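Local coordinates for protein deoxyribose-phosphate aldolase (Toxoplasma gondii, PDB 4EIV) that belongs to the deoxyribose-phosphate aldolase family, enzymes built as a single parallel eight-stranded alpha/beta barrel, at residues A46-A51 against A82-C87. Sequence-based numbering, arbitrary orientation. Where two conformers were deposited one is given.
Sequences AVCKIA and AGIKVC
I84 reaches from the loop just before strand 85-90 to the last turns of helix 41-52, where it meets A51 and C48. All three residues are buried, and a branched aliphatic chain offers I84 two arms that do different work. On the longer arm, I84 CD1 sits 3.8 Å from A51 CB. On the shorter, I84 CG2 lies against the backbone, 3.8 Å from A51 O. CG1 stands between the backbone N and the carbonyl carbon (chi1 61°), an uncommon choice for isoleucine, and from there the chain runs on extended (chi2 174°), carrying CD1 out to the helix. Alanine suits the facing position: its single methyl, pointing at segment 82-87, is consistent with the close approach, the CA atoms of A51 and I84 being 7.4 Å apart. C48, about one helical turn earlier, adds a looser apolar touch, its SG 4.4 Å from CD1 of I84; its small, weakly polar thiol fits a buried place among apolar side chains.

In this TIM-type barrel, helix 41-52 follows the first strand, 30-34, and leads into the second, 59-62, so the contact joins that helix to the residue just ahead of the third strand, 85-90. V60 of the second strand touches both I84 and C48 from the sheet side, and I70 and L74 of helix 67-74 also pack on C48. No hydrogen bond links the two segments. O of I84 accepts a hydrogen bond from R71 NH2, and A51 N keeps its helical bond to V47 O, 2.9 Å long.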
ATOM      1  N   ALA A  46      27.865   8.007   2.174  1.00 35.07           N
ATOM      2  CA  ALA A  46      26.983   8.966   2.857  1.00 35.09           C
ATOM      3  C   ALA A  46      25.523   8.783   2.438  1.00 33.72           C
ATOM      4  O   ALA A  46      24.613   8.769   3.261  1.00 34.24           O
ATOM      5  CB  ALA A  46      27.443  10.404   2.598  1.00 36.08           C
ATOM      6  N   VAL A  47      25.312   8.612   1.146  1.00 32.97           N
ATOM      7  CA  VAL A  47      23.970   8.409   0.618  1.00 31.67           C
ATOM      8  C   VAL A  47      23.396   7.087   1.127  1.00 31.20           C
ATOM      9  O   VAL A  47      22.243   7.023   1.564  1.00 30.90           O
ATOM     10  CB  VAL A  47      24.001   8.433  -0.923  1.00 31.34           C
ATOM     11  CG1 VAL A  47      22.712   7.918  -1.495  1.00 32.32           C
ATOM     12  CG2 VAL A  47      24.315   9.843  -1.414  1.00 32.71           C
ATOM     13  N   CYS A  48      24.203   6.032   1.064  1.00 32.03           N
ATOM     14  CA  CYS A  48      23.769   4.704   1.491  1.00 32.39           C
ATOM     15  C   CYS A  48      23.374   4.621   2.956  1.00 33.32           C
ATOM     16  O   CYS A  48      22.441   3.905   3.301  1.00 32.95           O
ATOM     17  CB  CYS A  48      24.838   3.650   1.198  1.00 33.07           C
ATOM     18  SG  CYS A  48      24.972   3.245  -0.545  1.00 33.43           S
ATOM     19  N   LYS A  49      24.082   5.350   3.809  0.50 34.36           N
ATOM     20  CA  LYS A  49      23.782   5.342   5.234  0.50 35.47           C
ATOM     21  C   LYS A  49      22.395   5.899   5.528  0.50 34.52           C
ATOM     22  O   LYS A  49      21.661   5.333   6.340  0.50 35.14           O
ATOM     23  CB  LYS A  49      24.868   6.089   5.995  0.50 37.12           C
ATOM     24  CG  LYS A  49      26.153   5.280   6.069  0.50 39.61           C
ATOM     25  CD  LYS A  49      27.339   6.085   6.554  0.50 41.68           C
ATOM     26  CE  LYS A  49      28.622   5.272   6.458  0.50 43.44           C
ATOM     27  NZ  LYS A  49      29.836   6.069   6.798  0.50 46.69           N
ATOM     28  N   ILE A  50      22.026   6.991   4.859  1.00 33.71           N
ATOM     29  CA  ILE A  50      20.688   7.585   5.045  1.00 32.68           C
ATOM     30  C   ILE A  50      19.625   6.699   4.353  1.00 31.18           C
ATOM     31  O   ILE A  50      18.540   6.500   4.882  1.00 31.24           O
ATOM     32  CB  ILE A  50      20.609   9.046   4.575  1.00 32.81           C
ATOM     33  CG1 ILE A  50      21.654   9.890   5.312  1.00 35.75           C
ATOM     34  CG2 ILE A  50      19.188   9.595   4.761  1.00 32.93           C
ATOM     35  CD1 ILE A  50      21.548   9.864   6.826  1.00 39.93           C
ATOM     36  N   ALA A  51      19.963   6.130   3.199  1.00 30.41           N
ATOM     37  CA  ALA A  51      19.062   5.204   2.510  1.00 29.53           C
ATOM     38  C   ALA A  51      18.708   3.981   3.368  1.00 30.46           C
ATOM     39  O   ALA A  51      17.546   3.588   3.459  1.00 29.98           O
ATOM     40  CB  ALA A  51      19.703   4.728   1.183  1.00 29.54           C
ATOM     41  N   ALA A  82      23.203  -3.826   3.565  1.00 37.68           N
ATOM     42  CA  ALA A  82      22.786  -5.106   2.990  1.00 37.98           C
ATOM     43  C   ALA A  82      21.266  -5.116   2.767  1.00 37.59           C
ATOM     44  O   ALA A  82      20.760  -5.844   1.915  1.00 38.36           O
ATOM     45  CB  ALA A  82      23.188  -6.254   3.908  1.00 39.70           C
ATOM     46  N   GLY A  83      20.560  -4.274   3.519  1.00 37.45           N
ATOM     47  CA  GLY A  83      19.098  -4.197   3.483  1.00 37.07           C
ATOM     48  C   GLY A  83      18.451  -3.266   2.479  1.00 35.97           C
ATOM     49  O   GLY A  83      17.238  -3.064   2.530  1.00 37.17           O
ATOM     50  N   ILE A  84      19.248  -2.645   1.618  1.00 34.50           N
ATOM     51  CA  ILE A  84      18.705  -1.868   0.502  1.00 32.87           C
ATOM     52  C   ILE A  84      19.196  -2.535  -0.772  1.00 32.49           C
ATOM     53  O   ILE A  84      20.213  -3.229  -0.766  1.00 33.27           O
ATOM     54  CB  ILE A  84      19.112  -0.380   0.502  1.00 31.95           C
ATOM     55  CG1 ILE A  84      20.634  -0.196   0.399  1.00 32.11           C
ATOM     56  CG2 ILE A  84      18.538   0.321   1.733  1.00 33.11           C
ATOM     57  CD1 ILE A  84      21.074   1.273   0.242  1.00 32.36           C
ATOM     58  N   LYS A  85      18.443  -2.359  -1.846  1.00 30.84           N
ATOM     59  CA  LYS A  85      18.833  -2.883  -3.141  1.00 30.63           C
ATOM     60  C   LYS A  85      19.840  -1.949  -3.788  1.00 29.85           C
ATOM     61  O   LYS A  85      19.851  -0.743  -3.518  1.00 29.90           O
ATOM     62  CB  LYS A  85      17.633  -2.974  -4.068  1.00 30.82           C
ATOM     63  CG  LYS A  85      16.657  -4.069  -3.778  1.00 33.86           C
ATOM     64  CD  LYS A  85      15.513  -3.936  -4.759  1.00 37.37           C
ATOM     65  CE  LYS A  85      14.668  -5.173  -4.894  1.00 39.73           C
ATOM     66  NZ  LYS A  85      13.569  -4.890  -5.863  1.00 39.73           N
ATOM     67  N   VAL A  86      20.699  -2.523  -4.624  1.00 29.49           N
ATOM     68  CA  VAL A  86      21.649  -1.772  -5.427  1.00 29.33           C
ATOM     69  C   VAL A  86      21.167  -1.898  -6.886  1.00 28.77           C
ATOM     70  O   VAL A  86      21.068  -3.001  -7.432  1.00 29.29           O
ATOM     71  CB  VAL A  86      23.100  -2.254  -5.258  1.00 30.20           C
ATOM     72  CG1 VAL A  86      24.013  -1.540  -6.225  1.00 31.01           C
ATOM     73  CG2 VAL A  86      23.569  -2.044  -3.813  1.00 31.83           C
ATOM     74  N   CYS A  87      20.830  -0.770  -7.498  0.50 27.91           N
ATOM     75  CA  CYS A  87      20.412  -0.762  -8.894  0.50 27.85           C
ATOM     76  C   CYS A  87      21.526  -0.112  -9.708  0.50 27.00           C
ATOM     77  O   CYS A  87      21.898   1.038  -9.466  0.50 27.94           O
ATOM     78  CB  CYS A  87      19.097  -0.034  -9.079  0.50 27.72           C
ATOM     79  SG  CYS A  87      18.548  -0.060 -10.789  0.50 30.83           S
TER